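Local coordinates for biofilm-associated surface protein (Staphylococcus aureus, PDB 7C7U) that probably takes part in staphylococcal biofilm formation as a calcium-binding, cell-wall-anchored surface adhesin linked to functional amyloid, at residues Q437-T442 / A523-P528; V447-V452 / V537-S542; G474-N479 / F484-P489; G557-P562 / A568-D573; S584-S587 / T592-V595. All coordinates share one frame; numbering follows the deposited sequence.

In the fold
All five contacts lie in the C-terminal part of the chain. Contacts 1 and 2 join two successive beta modules: strands 437-442 and 447-451 belong to the first, strands 525-526 and 535-539 to the second, and the contact centres are 5 Å apart. Contact 3 lies within the first module, its centre about 11 Å from that of contact 2, and contact 4 brings the corresponding edge strands of the second together. Contact 5, in the last hairpin of that module, has its centre about 11 Å from that of contact 1, and Pro524 of contact 1 packs against it. Contacts 3 and 5 are furthest apart, about 24 Å between centres. The Val478 side chain lies about 13 Å from a bound calcium ion.

Contact 1 (Q437-T442 / A523-P528); sequences QAADIT and APSINP
The methyl of Ala439 meets the hydroxyl of Ser525, with CB 3.3 Å from OG, where the two CA atoms come to 5.5 Å. This is the one close side-chain approach between 437-442 and 523-528, and no direct hydrogen bond accompanies it. Ser525 OG stands between its own backbone N and carbonyl carbon (chi1 63°), which brings it forward against the alanine while Asn539 ND2 donates to it from outside. Beyond this pair, waters join the backbones. One accepts from Asp440 N at 2.9 Å and donates to Ala523 O at 3.0 Å. Another donates to Asp440 O at 2.8 Å, although its leg to Ala523 O is unusually short and therefore less certain. Further out, Glu514 N binds Asp440 OD1, and Pro524 packs on Ser584 and Ala586, which holds each segment to its own module. With 124 Å² buried, this part of the junction depends on one small side-chain approach and on water bridges, while direct bonds such as that of Ser449 lie alongside.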
loop_
_atom_site.group_PDB
_atom_site.type_symbol
_atom_site.label_atom_id
_atom_site.label_comp_id
_atom_site.label_asym_id
_atom_site.label_seq_id
_atom_site.Cartn_x
_atom_site.Cartn_y
_atom_site.Cartn_z
ATOM N N GLN A 437 -21.510 21.102 -0.326
ATOM C CA GLN A 437 -22.075 22.244 -1.044
ATOM C C GLN A 437 -23.586 22.264 -0.835
ATOM O O GLN A 437 -24.245 21.230 -0.914
ATOM C CB GLN A 437 -21.764 22.191 -2.557
ATOM C CG GLN A 437 -20.267 22.004 -2.925
ATOM C CD GLN A 437 -19.459 23.246 -2.643
ATOM O OE1 GLN A 437 -20.016 24.337 -2.541
ATOM N NE2 GLN A 437 -18.135 23.100 -2.530
ATOM N N ALA A 438 -24.139 23.442 -0.565
ATOM C CA ALA A 438 -25.575 23.560 -0.345
ATOM C C ALA A 438 -26.031 24.892 -0.915
ATOM O O ALA A 438 -25.409 25.919 -0.642
ATOM C CB ALA A 438 -25.911 23.460 1.150
ATOM N N ALA A 439 -27.089 24.866 -1.720
ATOM C CA ALA A 439 -27.680 26.092 -2.239
ATOM C C ALA A 439 -28.298 26.906 -1.111
ATOM O O ALA A 439 -28.812 26.353 -0.135
ATOM C CB ALA A 439 -28.757 25.773 -3.276
ATOM N N ASP A 440 -28.226 28.236 -1.245
ATOM C CA ASP A 440 -28.942 29.121 -0.334
ATOM C C ASP A 440 -30.443 28.821 -0.387
ATOM O O ASP A 440 -30.979 28.407 -1.421
ATOM C CB ASP A 440 -28.692 30.597 -0.685
ATOM C CG ASP A 440 -27.232 31.017 -0.525
ATOM O OD1 ASP A 440 -26.452 30.317 0.163
ATOM O OD2 ASP A 440 -26.877 32.095 -1.056
ATOM N N ILE A 441 -31.126 29.017 0.747
ATOM C CA ILE A 441 -32.580 28.841 0.832
ATOM C C ILE A 441 -33.202 30.083 1.482
ATOM O O ILE A 441 -32.500 31.005 1.885
ATOM C CB ILE A 441 -32.968 27.559 1.598
ATOM C CG1 ILE A 441 -32.452 27.613 3.033
ATOM C CG2 ILE A 441 -32.466 26.300 0.874
ATOM C CD1 ILE A 441 -33.120 26.583 3.910
ATOM N N THR A 442 -34.538 30.115 1.561
ATOM C CA THR A 442 -35.223 31.220 2.233
ATOM C C THR A 442 -35.799 30.760 3.571
ATOM O O THR A 442 -35.841 29.566 3.890
ATOM C CB THR A 442 -36.359 31.835 1.389
ATOM O OG1 THR A 442 -37.551 31.043 1.506
ATOM C CG2 THR A 442 -35.979 31.974 -0.075
ATOM N N ALA A 523 -29.425 32.346 -5.882
ATOM C CA ALA A 523 -28.977 31.546 -7.006
ATOM C C ALA A 523 -29.218 30.068 -6.706
ATOM O O ALA A 523 -29.103 29.643 -5.550
ATOM C CB ALA A 523 -27.493 31.800 -7.289
ATOM N N PRO A 524 -29.620 29.277 -7.695
ATOM C CA PRO A 524 -29.693 27.826 -7.480
ATOM C C PRO A 524 -28.297 27.209 -7.512
ATOM O O PRO A 524 -27.302 27.942 -7.567
ATOM C CB PRO A 524 -30.563 27.343 -8.648
ATOM C CG PRO A 524 -30.299 28.349 -9.733
ATOM C CD PRO A 524 -30.043 29.666 -9.052
ATOM N N SER A 525 -28.212 25.877 -7.467
ATOM C CA SER A 525 -26.947 25.161 -7.629
ATOM C C SER A 525 -27.187 23.888 -8.433
ATOM O O SER A 525 -28.317 23.405 -8.546
ATOM C CB SER A 525 -26.286 24.817 -6.281
ATOM O OG SER A 525 -27.094 23.945 -5.501
ATOM N N ILE A 526 -26.105 23.358 -9.011
ATOM C CA ILE A 526 -26.140 22.141 -9.818
ATOM C C ILE A 526 -25.276 21.087 -9.141
ATOM O O ILE A 526 -24.134 21.370 -8.761
ATOM C CB ILE A 526 -25.644 22.399 -11.255
ATOM C CG1 ILE A 526 -26.393 23.576 -11.875
ATOM C CG2 ILE A 526 -25.810 21.165 -12.122
ATOM C CD1 ILE A 526 -25.729 24.136 -13.113
ATOM N N ASN A 527 -25.814 19.880 -8.984
ATOM C CA ASN A 527 -25.009 18.789 -8.455
ATOM C C ASN A 527 -24.034 18.293 -9.528
ATOM O O ASN A 527 -24.289 18.453 -10.725
ATOM C CB ASN A 527 -25.891 17.635 -7.979
ATOM C CG ASN A 527 -26.653 17.961 -6.708
ATOM O OD1 ASN A 527 -26.424 18.993 -6.072
ATOM N ND2 ASN A 527 -27.547 17.060 -6.316
ATOM N N PRO A 528 -22.910 17.697 -9.128
ATOM C CA PRO A 528 -21.943 17.207 -10.123
ATOM C C PRO A 528 -22.602 16.278 -11.139
ATOM O O PRO A 528 -23.540 15.542 -10.822
ATOM C CB PRO A 528 -20.903 16.474 -9.271
ATOM C CG PRO A 528 -20.955 17.169 -7.944
ATOM C CD PRO A 528 -22.405 17.545 -7.747
HETATM O O HOH W 1 -26.942 29.469 -3.488
HETATM O O HOH W 2 -30.948 28.499 -4.238
#

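Contact 2 (V447-V452 / V537-S542); sequences VVSGSV and VVNGTS
Ser449 and Asn539 form the tight part of this contact: the serine CB lies 3.2 Å from Asn539 OD1 and 3.8 Å from its CG. With CG anti to the carbonyl carbon and beside the backbone N (chi1 -47°), the asparagine carries its amide across towards 447-452, so that ND2 comes within 4.1 Å of Gly450 CA. The looser part runs along Gly450, whose N is 3.9 Å from Asn539 OD1. There a water spans the gap, donating to Asn539 OD1 at 2.6 Å and to Gly450 O at 3.0 Å, so the amide oxygen is satisfied without a direct bond between the segments. ND2 is bonded to both Asn527 OD1 and Ser525 OG, which together with the water on OD1 settles which way round the amide lies, and Ser449 OG is bonded to Thr566 OG1. The contact sets strand 447-451, flanked by 437-442 and 483-487, against the middle strand of the sheet 525-526, 535-539, 567-571.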
loop_
_atom_site.group_PDB
_atom_site.type_symbol
_atom_site.label_atom_id
_atom_site.label_comp_id
_atom_site.label_asym_id
_atom_site.label_seq_id
_atom_site.Cartn_x
_atom_site.Cartn_y
_atom_site.Cartn_z
ATOM N N VAL A 447 -36.223 22.479 3.565
ATOM C CA VAL A 447 -35.194 21.490 3.251
ATOM C C VAL A 447 -33.931 22.224 2.803
ATOM O O VAL A 447 -33.999 23.161 2.002
ATOM C CB VAL A 447 -35.635 20.475 2.168
ATOM C CG1 VAL A 447 -34.552 19.358 1.973
ATOM C CG2 VAL A 447 -36.983 19.846 2.505
ATOM N N VAL A 448 -32.782 21.793 3.321
ATOM C CA VAL A 448 -31.472 22.198 2.815
ATOM C C VAL A 448 -30.991 21.078 1.902
ATOM O O VAL A 448 -30.737 19.964 2.368
ATOM C CB VAL A 448 -30.466 22.438 3.947
ATOM C CG1 VAL A 448 -29.053 22.782 3.364
ATOM C CG2 VAL A 448 -30.945 23.507 4.902
ATOM N N SER A 449 -30.886 21.359 0.603
ATOM C CA SER A 449 -30.462 20.378 -0.387
ATOM C C SER A 449 -29.053 20.683 -0.874
ATOM O O SER A 449 -28.691 21.850 -1.067
ATOM C CB SER A 449 -31.421 20.354 -1.581
ATOM O OG SER A 449 -32.744 20.107 -1.149
ATOM N N GLY A 450 -28.277 19.629 -1.094
ATOM C CA GLY A 450 -26.938 19.786 -1.630
ATOM C C GLY A 450 -26.278 18.436 -1.839
ATOM O O GLY A 450 -26.950 17.407 -1.934
ATOM N N SER A 451 -24.951 18.450 -1.895
ATOM C CA SER A 451 -24.186 17.236 -2.163
ATOM C C SER A 451 -22.771 17.411 -1.624
ATOM O O SER A 451 -22.348 18.515 -1.270
ATOM C CB SER A 451 -24.136 16.927 -3.659
ATOM O OG SER A 451 -23.437 17.957 -4.337
ATOM N N VAL A 452 -22.035 16.306 -1.579
ATOM C CA VAL A 452 -20.658 16.353 -1.106
ATOM C C VAL A 452 -19.903 15.217 -1.789
ATOM O O VAL A 452 -20.463 14.121 -1.950
ATOM C CB VAL A 452 -20.604 16.286 0.431
ATOM C CG1 VAL A 452 -21.336 15.055 0.947
ATOM C CG2 VAL A 452 -19.158 16.343 0.942
ATOM N N VAL A 537 -29.412 17.082 -11.524
ATOM C CA VAL A 537 -30.099 17.464 -10.294
ATOM C C VAL A 537 -29.720 18.894 -9.919
ATOM O O VAL A 537 -28.534 19.250 -9.889
ATOM C CB VAL A 537 -29.763 16.489 -9.155
ATOM C CG1 VAL A 537 -30.610 16.810 -7.920
ATOM C CG2 VAL A 537 -29.970 15.045 -9.608
ATOM N N VAL A 538 -30.733 19.717 -9.625
ATOM C CA VAL A 538 -30.540 21.107 -9.226
ATOM C C VAL A 538 -31.202 21.340 -7.872
ATOM O O VAL A 538 -32.165 20.663 -7.498
ATOM C CB VAL A 538 -31.094 22.102 -10.275
ATOM C CG1 VAL A 538 -30.296 22.029 -11.559
ATOM C CG2 VAL A 538 -32.587 21.846 -10.530
ATOM N N ASN A 539 -30.662 22.311 -7.135
ATOM C CA ASN A 539 -31.156 22.724 -5.825
ATOM C C ASN A 539 -31.518 24.201 -5.873
ATOM O O ASN A 539 -30.817 24.999 -6.505
ATOM C CB ASN A 539 -30.109 22.481 -4.729
ATOM C CG ASN A 539 -29.488 21.101 -4.818
ATOM O OD1 ASN A 539 -30.136 20.106 -4.516
ATOM N ND2 ASN A 539 -28.238 21.036 -5.265
ATOM N N GLY A 540 -32.603 24.562 -5.203
ATOM C CA GLY A 540 -33.060 25.944 -5.220
ATOM C C GLY A 540 -34.309 26.081 -4.386
ATOM O O GLY A 540 -34.875 25.097 -3.892
ATOM N N THR A 541 -34.737 27.326 -4.223
ATOM C CA THR A 541 -35.870 27.559 -3.344
ATOM C C THR A 541 -37.146 26.934 -3.913
ATOM O O THR A 541 -37.356 26.852 -5.129
ATOM C CB THR A 541 -36.054 29.055 -3.079
ATOM O OG1 THR A 541 -37.059 29.224 -2.076
ATOM C CG2 THR A 541 -36.472 29.777 -4.329
ATOM N N SER A 542 -38.011 26.502 -3.006
ATOM C CA SER A 542 -39.221 25.804 -3.404
ATOM C C SER A 542 -40.129 26.734 -4.210
ATOM O O SER A 542 -40.265 27.924 -3.904
ATOM C CB SER A 542 -39.930 25.284 -2.155
ATOM O OG SER A 542 -41.094 24.562 -2.488
HETATM O O HOH W 3 -29.134 17.714 -4.018
#

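Contact 3 (G474-N479 / F484-P489); sequences GTATVN and FSVSIP
Val486 presses its two methyls against the strand that carries Gly474, Thr475 and Ala476. Its CB points towards that strand, and the branches divide there. CG1, anti to the backbone N (chi1 -180°), reaches the peptide between Gly474 and Thr475, 3.4 Å from Gly474 C and equally close to Thr475 N. CG2, beside the backbone N, meets Ala476 CB at 3.9 Å. The valine also touches Ala463 and Val465 of strand 462-466. At one end of the contact Gly474 CA makes a CH...O contact with Ser487 O at 3.5 Å; at the other, Val478 CG1 lies at the edge of the Phe484 ring, 4.3 Å from CD2.

The strand axes approach to 5.3 Å at 147°, roughly antiparallel, yet no backbone hydrogen bond joins them directly. Waters take that place. One accepts from Thr475 N and donates to Ser487 O at 2.7 Å; a second accepts from Ser487 N at 2.8 Å and donates to Thr475 O; a third accepts from Ser485 N and donates to Thr477 O at 2.8 Å. Strands 472-477 and 483-487 are the outermost strands of two sheets joined through the broken strand 437-442. This order, with 437-442 parallel to 509-516, is consistent with an immunoglobulin-like beta sandwich, one edge of which is bridged here by water.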
loop_
_atom_site.group_PDB
_atom_site.type_symbol
_atom_site.label_atom_id
_atom_site.label_comp_id
_atom_site.label_asym_id
_atom_site.label_seq_id
_atom_site.Cartn_x
_atom_site.Cartn_y
_atom_site.Cartn_z
ATOM N N GLY A 474 -31.134 20.704 11.982
ATOM C CA GLY A 474 -31.605 19.548 11.238
ATOM C C GLY A 474 -30.478 18.567 10.994
ATOM O O GLY A 474 -29.300 18.937 11.000
ATOM N N THR A 475 -30.846 17.300 10.788
ATOM C CA THR A 475 -29.875 16.253 10.466
ATOM C C THR A 475 -30.487 15.265 9.479
ATOM O O THR A 475 -31.709 15.062 9.451
ATOM C CB THR A 475 -29.404 15.472 11.710
ATOM O OG1 THR A 475 -30.479 14.662 12.209
ATOM C CG2 THR A 475 -28.923 16.411 12.817
ATOM N N ALA A 476 -29.625 14.632 8.681
ATOM C CA ALA A 476 -30.063 13.596 7.751
ATOM C C ALA A 476 -28.882 12.698 7.402
ATOM O O ALA A 476 -27.721 13.052 7.614
ATOM C CB ALA A 476 -30.663 14.195 6.481
ATOM N N THR A 477 -29.196 11.535 6.829
ATOM C CA THR A 477 -28.166 10.653 6.297
ATOM C C THR A 477 -27.865 11.034 4.853
ATOM O O THR A 477 -28.779 11.162 4.029
ATOM C CB THR A 477 -28.587 9.179 6.374
ATOM O OG1 THR A 477 -28.788 8.810 7.741
ATOM C CG2 THR A 477 -27.492 8.276 5.780
ATOM N N VAL A 478 -26.578 11.207 4.552
ATOM C CA VAL A 478 -26.161 11.460 3.179
ATOM C C VAL A 478 -26.350 10.191 2.363
ATOM O O VAL A 478 -25.952 9.097 2.788
ATOM C CB VAL A 478 -24.700 11.940 3.134
ATOM C CG1 VAL A 478 -24.321 12.418 1.724
ATOM C CG2 VAL A 478 -24.464 13.035 4.160
ATOM N N ASN A 479 -26.978 10.328 1.195
ATOM C CA ASN A 479 -27.135 9.203 0.282
ATOM C C ASN A 479 -25.775 8.761 -0.249
ATOM O O ASN A 479 -24.783 9.491 -0.166
ATOM C CB ASN A 479 -28.053 9.584 -0.877
ATOM C CG ASN A 479 -29.339 10.221 -0.403
ATOM O OD1 ASN A 479 -30.015 9.678 0.471
ATOM N ND2 ASN A 479 -29.679 11.388 -0.962
ATOM N N PHE A 484 -27.818 15.053 -0.321
ATOM C CA PHE A 484 -28.512 15.059 0.958
ATOM C C PHE A 484 -29.681 16.042 0.926
ATOM O O PHE A 484 -29.704 17.003 0.152
ATOM C CB PHE A 484 -27.575 15.386 2.127
ATOM C CG PHE A 484 -26.762 16.635 1.932
ATOM C CD1 PHE A 484 -27.298 17.883 2.226
ATOM C CD2 PHE A 484 -25.447 16.562 1.498
ATOM C CE1 PHE A 484 -26.544 19.035 2.055
ATOM C CE2 PHE A 484 -24.695 17.702 1.332
ATOM C CZ PHE A 484 -25.239 18.940 1.612
ATOM N N SER A 485 -30.645 15.779 1.803
ATOM C CA SER A 485 -31.863 16.580 1.961
ATOM C C SER A 485 -32.153 16.603 3.456
ATOM O O SER A 485 -32.623 15.605 4.012
ATOM C CB SER A 485 -33.021 15.990 1.173
ATOM O OG SER A 485 -32.623 15.727 -0.162
ATOM N N VAL A 486 -31.799 17.707 4.107
ATOM C CA VAL A 486 -31.948 17.859 5.551
ATOM C C VAL A 486 -33.229 18.636 5.820
ATOM O O VAL A 486 -33.360 19.789 5.386
ATOM C CB VAL A 486 -30.745 18.591 6.168
ATOM C CG1 VAL A 486 -30.931 18.720 7.664
ATOM C CG2 VAL A 486 -29.404 17.874 5.812
ATOM N N SER A 487 -34.151 18.033 6.571
ATOM C CA SER A 487 -35.370 18.723 6.987
ATOM C C SER A 487 -35.050 19.731 8.089
ATOM O O SER A 487 -34.316 19.416 9.035
ATOM C CB SER A 487 -36.419 17.723 7.481
ATOM O OG SER A 487 -36.998 17.018 6.399
ATOM N N ILE A 488 -35.571 20.948 7.945
ATOM C CA ILE A 488 -35.388 22.017 8.930
ATOM C C ILE A 488 -36.709 22.759 9.103
ATOM O O ILE A 488 -37.579 22.720 8.223
ATOM C CB ILE A 488 -34.291 23.015 8.507
ATOM C CG1 ILE A 488 -34.730 23.766 7.246
ATOM C CG2 ILE A 488 -32.911 22.321 8.349
ATOM C CD1 ILE A 488 -33.861 24.954 6.904
ATOM N N PRO A 489 -36.881 23.458 10.222
ATOM C CA PRO A 489 -38.026 24.381 10.331
ATOM C C PRO A 489 -37.843 25.553 9.383
ATOM O O PRO A 489 -36.749 25.813 8.871
ATOM C CB PRO A 489 -37.978 24.856 11.788
ATOM C CG PRO A 489 -36.943 23.969 12.481
ATOM C CD PRO A 489 -36.014 23.519 11.410
HETATM O O HOH W 4 -33.787 17.091 10.376
HETATM O O HOH W 5 -34.032 15.335 7.458
HETATM O O HOH W 6 -30.391 13.140 2.980
#

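Contact 4 (G557-P562 / A568-D573); sequences GTVTIP and AAINVD
Two edge strands of different sheets, 555-560 and 567-571, face each other here, with Val559 reaching between Ala568 and Ile570. With CG1 between the backbone N and the carbonyl carbon (chi1 68°), CG2 is left anti to the N and comes to 3.2 Å from Ala569 O and 3.7 Å from Ala568 CB. CG1 meets Ile570 CG1 at 3.7 Å, the two side chains crossing at a slant. The strand axes run at 153°, but at 6.5 Å they approach less closely than hydrogen-bonded neighbours would, and no hydrogen bond links the segments. In an immunoglobulin-like sandwich, which the strand order suggests here, such a pair lies along one edge, where side chains rather than backbone bonds join the sheets; Val559 also packs on Val538, whose backbone bonds to Ala568. Near the turn, Ala568 CB is bordered by Ile561 CG1 at 4.0 Å and Pro562 CD at 4.1 Å. At the other end Ile570 lies along Gly557, CG2 3.6 Å from its CA and CD1 3.5 Å from its O.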
loop_
_atom_site.group_PDB
_atom_site.type_symbol
_atom_site.label_atom_id
_atom_site.label_comp_id
_atom_site.label_asym_id
_atom_site.label_seq_id
_atom_site.Cartn_x
_atom_site.Cartn_y
_atom_site.Cartn_z
ATOM N N GLY A 557 -32.502 22.126 -20.217
ATOM C CA GLY A 557 -33.667 21.696 -19.474
ATOM C C GLY A 557 -34.133 22.699 -18.440
ATOM O O GLY A 557 -33.376 23.583 -18.024
ATOM N N THR A 558 -35.394 22.580 -18.032
ATOM C CA THR A 558 -35.974 23.445 -17.015
ATOM C C THR A 558 -36.817 22.592 -16.083
ATOM O O THR A 558 -37.420 21.600 -16.502
ATOM C CB THR A 558 -36.858 24.558 -17.613
ATOM O OG1 THR A 558 -38.139 24.016 -17.955
ATOM C CG2 THR A 558 -36.231 25.156 -18.866
ATOM N N VAL A 559 -36.864 22.987 -14.814
ATOM C CA VAL A 559 -37.693 22.279 -13.845
ATOM C C VAL A 559 -38.144 23.261 -12.774
ATOM O O VAL A 559 -37.394 24.156 -12.371
ATOM C CB VAL A 559 -36.952 21.066 -13.234
ATOM C CG1 VAL A 559 -35.806 21.514 -12.348
ATOM C CG2 VAL A 559 -37.919 20.167 -12.475
ATOM N N THR A 560 -39.394 23.105 -12.347
ATOM C CA THR A 560 -39.917 23.810 -11.187
ATOM C C THR A 560 -39.704 22.952 -9.949
ATOM O O THR A 560 -40.033 21.763 -9.945
ATOM C CB THR A 560 -41.403 24.133 -11.369
ATOM O OG1 THR A 560 -41.543 25.215 -12.301
ATOM C CG2 THR A 560 -42.043 24.519 -10.040
ATOM N N ILE A 561 -39.151 23.555 -8.908
ATOM C CA ILE A 561 -38.873 22.840 -7.663
ATOM C C ILE A 561 -40.171 22.710 -6.863
ATOM O O ILE A 561 -40.884 23.717 -6.688
ATOM C CB ILE A 561 -37.790 23.565 -6.866
ATOM C CG1 ILE A 561 -36.469 23.473 -7.637
ATOM C CG2 ILE A 561 -37.646 22.974 -5.464
ATOM C CD1 ILE A 561 -35.472 24.487 -7.242
ATOM N N PRO A 562 -40.521 21.501 -6.411
ATOM C CA PRO A 562 -41.843 21.270 -5.809
ATOM C C PRO A 562 -41.988 21.884 -4.420
ATOM O O PRO A 562 -41.024 22.298 -3.769
ATOM C CB PRO A 562 -41.955 19.742 -5.757
ATOM C CG PRO A 562 -40.553 19.239 -5.835
ATOM C CD PRO A 562 -39.795 20.241 -6.656
ATOM N N ALA A 568 -34.714 19.304 -7.385
ATOM C CA ALA A 568 -35.519 18.736 -8.455
ATOM C C ALA A 568 -34.594 18.168 -9.522
ATOM O O ALA A 568 -33.373 18.346 -9.475
ATOM C CB ALA A 568 -36.470 19.777 -9.052
ATOM N N ALA A 569 -35.196 17.519 -10.516
ATOM C CA ALA A 569 -34.456 16.798 -11.540
ATOM C C ALA A 569 -34.773 17.349 -12.922
ATOM O O ALA A 569 -35.915 17.720 -13.214
ATOM C CB ALA A 569 -34.780 15.305 -11.499
ATOM N N ILE A 570 -33.748 17.411 -13.763
ATOM C CA ILE A 570 -33.900 17.674 -15.186
ATOM C C ILE A 570 -33.480 16.425 -15.950
ATOM O O ILE A 570 -32.450 15.821 -15.643
ATOM C CB ILE A 570 -33.058 18.895 -15.606
ATOM C CG1 ILE A 570 -33.554 20.146 -14.881
ATOM C CG2 ILE A 570 -33.090 19.079 -17.108
ATOM C CD1 ILE A 570 -32.879 21.407 -15.322
ATOM N N ASN A 571 -34.272 16.042 -16.946
ATOM C CA ASN A 571 -33.988 14.869 -17.761
ATOM C C ASN A 571 -33.529 15.292 -19.148
ATOM O O ASN A 571 -34.041 16.262 -19.713
ATOM C CB ASN A 571 -35.209 13.952 -17.867
ATOM C CG ASN A 571 -35.706 13.491 -16.516
ATOM O OD1 ASN A 571 -34.915 13.248 -15.603
ATOM N ND2 ASN A 571 -37.023 13.368 -16.376
ATOM N N VAL A 572 -32.552 14.562 -19.680
ATOM C CA VAL A 572 -31.994 14.816 -20.998
ATOM C C VAL A 572 -31.947 13.490 -21.746
ATOM O O VAL A 572 -31.911 12.410 -21.150
ATOM C CB VAL A 572 -30.587 15.460 -20.938
ATOM C CG1 VAL A 572 -30.681 16.916 -20.500
ATOM C CG2 VAL A 572 -29.679 14.684 -20.002
ATOM N N ASP A 573 -31.969 13.585 -23.076
ATOM C CA ASP A 573 -31.979 12.384 -23.911
ATOM C C ASP A 573 -30.633 11.668 -23.862
ATOM O O ASP A 573 -30.551 10.483 -23.517
ATOM C CB ASP A 573 -32.346 12.743 -25.352
ATOM C CG ASP A 573 -33.698 13.432 -25.452
ATOM O OD1 ASP A 573 -33.756 14.672 -25.288
ATOM O OD2 ASP A 573 -34.702 12.733 -25.703
#

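Contact 5 (S584-S587 / T592-V595); sequences STAS and TSDV
Ala586 and Ser593 are joined by two nearly straight hydrogen bonds. Ser593 N donates to Ala586 O at 2.8 Å and 179°, approaching close to the direction of the carbonyl (C=O...N 163°). In return Ala586 N donates at 2.9 Å, not to a backbone carbonyl but to Ser593 OG, with an angle of 175°. The serine torsion, with OG between backbone N and carbonyl carbon, turns the hydroxyl back to that amide. The same hydroxyl donates to Asp594 O at 2.7 Å, so OG accepts from one N-H and donates to one C=O.

These bonds belong to the antiparallel hairpin of strands 581-588 and 591-600. Ser587 and Thr592 form a non-hydrogen-bonded pair, and further along Ser584 is bonded to the backbone of Ser596. The two pairings differ in register by one residue, which marks a beta bulge, with Asp594 and Val595 opposite Thr585 and Ser593 OG accepting apparently in place of Ser593 O. Weaker CH...O contacts supplement the carbonyls: Thr592 CA lies 3.5 Å from Ala586 O, and Val595 CA 3.4 Å from Ser584 O. Thr585 CG2 rests against the displaced chain, 3.7 Å from both Asp594 O and Val595 CA. Ser584 OG finds its partner in Ser596 OG, and Pro524 packs on Ser593.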
loop_
_atom_site.group_PDB
_atom_site.type_symbol
_atom_site.label_atom_id
_atom_site.label_comp_id
_atom_site.label_asym_id
_atom_site.label_seq_id
_atom_site.Cartn_x
_atom_site.Cartn_y
_atom_site.Cartn_z
ATOM N N SER A 584 -26.795 27.836 -14.107
ATOM C CA SER A 584 -28.239 27.864 -13.958
ATOM C C SER A 584 -28.668 29.187 -13.341
ATOM O O SER A 584 -27.893 29.862 -12.657
ATOM C CB SER A 584 -28.737 26.692 -13.101
ATOM O OG SER A 584 -28.083 26.669 -11.841
ATOM N N THR A 585 -29.919 29.551 -13.604
ATOM C CA THR A 585 -30.575 30.646 -12.903
ATOM C C THR A 585 -31.975 30.186 -12.530
ATOM O O THR A 585 -32.549 29.297 -13.166
ATOM C CB THR A 585 -30.653 31.940 -13.744
ATOM O OG1 THR A 585 -31.298 31.663 -14.992
ATOM C CG2 THR A 585 -29.255 32.510 -14.021
ATOM N N ALA A 586 -32.532 30.813 -11.497
ATOM C CA ALA A 586 -33.879 30.516 -11.039
ATOM C C ALA A 586 -34.749 31.752 -11.203
ATOM O O ALA A 586 -34.255 32.884 -11.179
ATOM C CB ALA A 586 -33.896 30.069 -9.570
ATOM N N SER A 587 -36.050 31.529 -11.371
ATOM C CA SER A 587 -36.998 32.630 -11.438
ATOM C C SER A 587 -38.236 32.275 -10.628
ATOM O O SER A 587 -38.623 31.106 -10.530
ATOM C CB SER A 587 -37.387 32.973 -12.884
ATOM O OG SER A 587 -38.013 31.868 -13.504
ATOM N N THR A 592 -35.536 37.235 -11.013
ATOM C CA THR A 592 -34.567 36.345 -11.642
ATOM C C THR A 592 -33.296 36.358 -10.809
ATOM O O THR A 592 -32.747 37.427 -10.526
ATOM C CB THR A 592 -34.253 36.755 -13.086
ATOM O OG1 THR A 592 -35.463 36.789 -13.859
ATOM C CG2 THR A 592 -33.284 35.753 -13.716
ATOM N N SER A 593 -32.852 35.171 -10.401
ATOM C CA SER A 593 -31.675 35.023 -9.560
ATOM C C SER A 593 -30.390 35.318 -10.330
ATOM O O SER A 593 -30.363 35.379 -11.560
ATOM C CB SER A 593 -31.595 33.600 -9.007
ATOM O OG SER A 593 -31.005 32.741 -9.977
ATOM N N ASP A 594 -29.310 35.494 -9.570
ATOM C CA ASP A 594 -27.967 35.450 -10.127
ATOM C C ASP A 594 -27.650 34.054 -10.680
ATOM O O ASP A 594 -28.351 33.069 -10.425
ATOM C CB ASP A 594 -26.937 35.833 -9.068
ATOM C CG ASP A 594 -26.968 37.309 -8.736
ATOM O OD1 ASP A 594 -27.397 38.098 -9.604
ATOM O OD2 ASP A 594 -26.562 37.675 -7.613
ATOM N N VAL A 595 -26.569 33.986 -11.459
ATOM C CA VAL A 595 -26.142 32.719 -12.033
ATOM C C VAL A 595 -25.525 31.844 -10.948
ATOM O O VAL A 595 -24.830 32.330 -10.046
ATOM C CB VAL A 595 -25.158 32.962 -13.195
ATOM C CG1 VAL A 595 -23.818 33.485 -12.686
ATOM C CG2 VAL A 595 -24.970 31.694 -14.016
#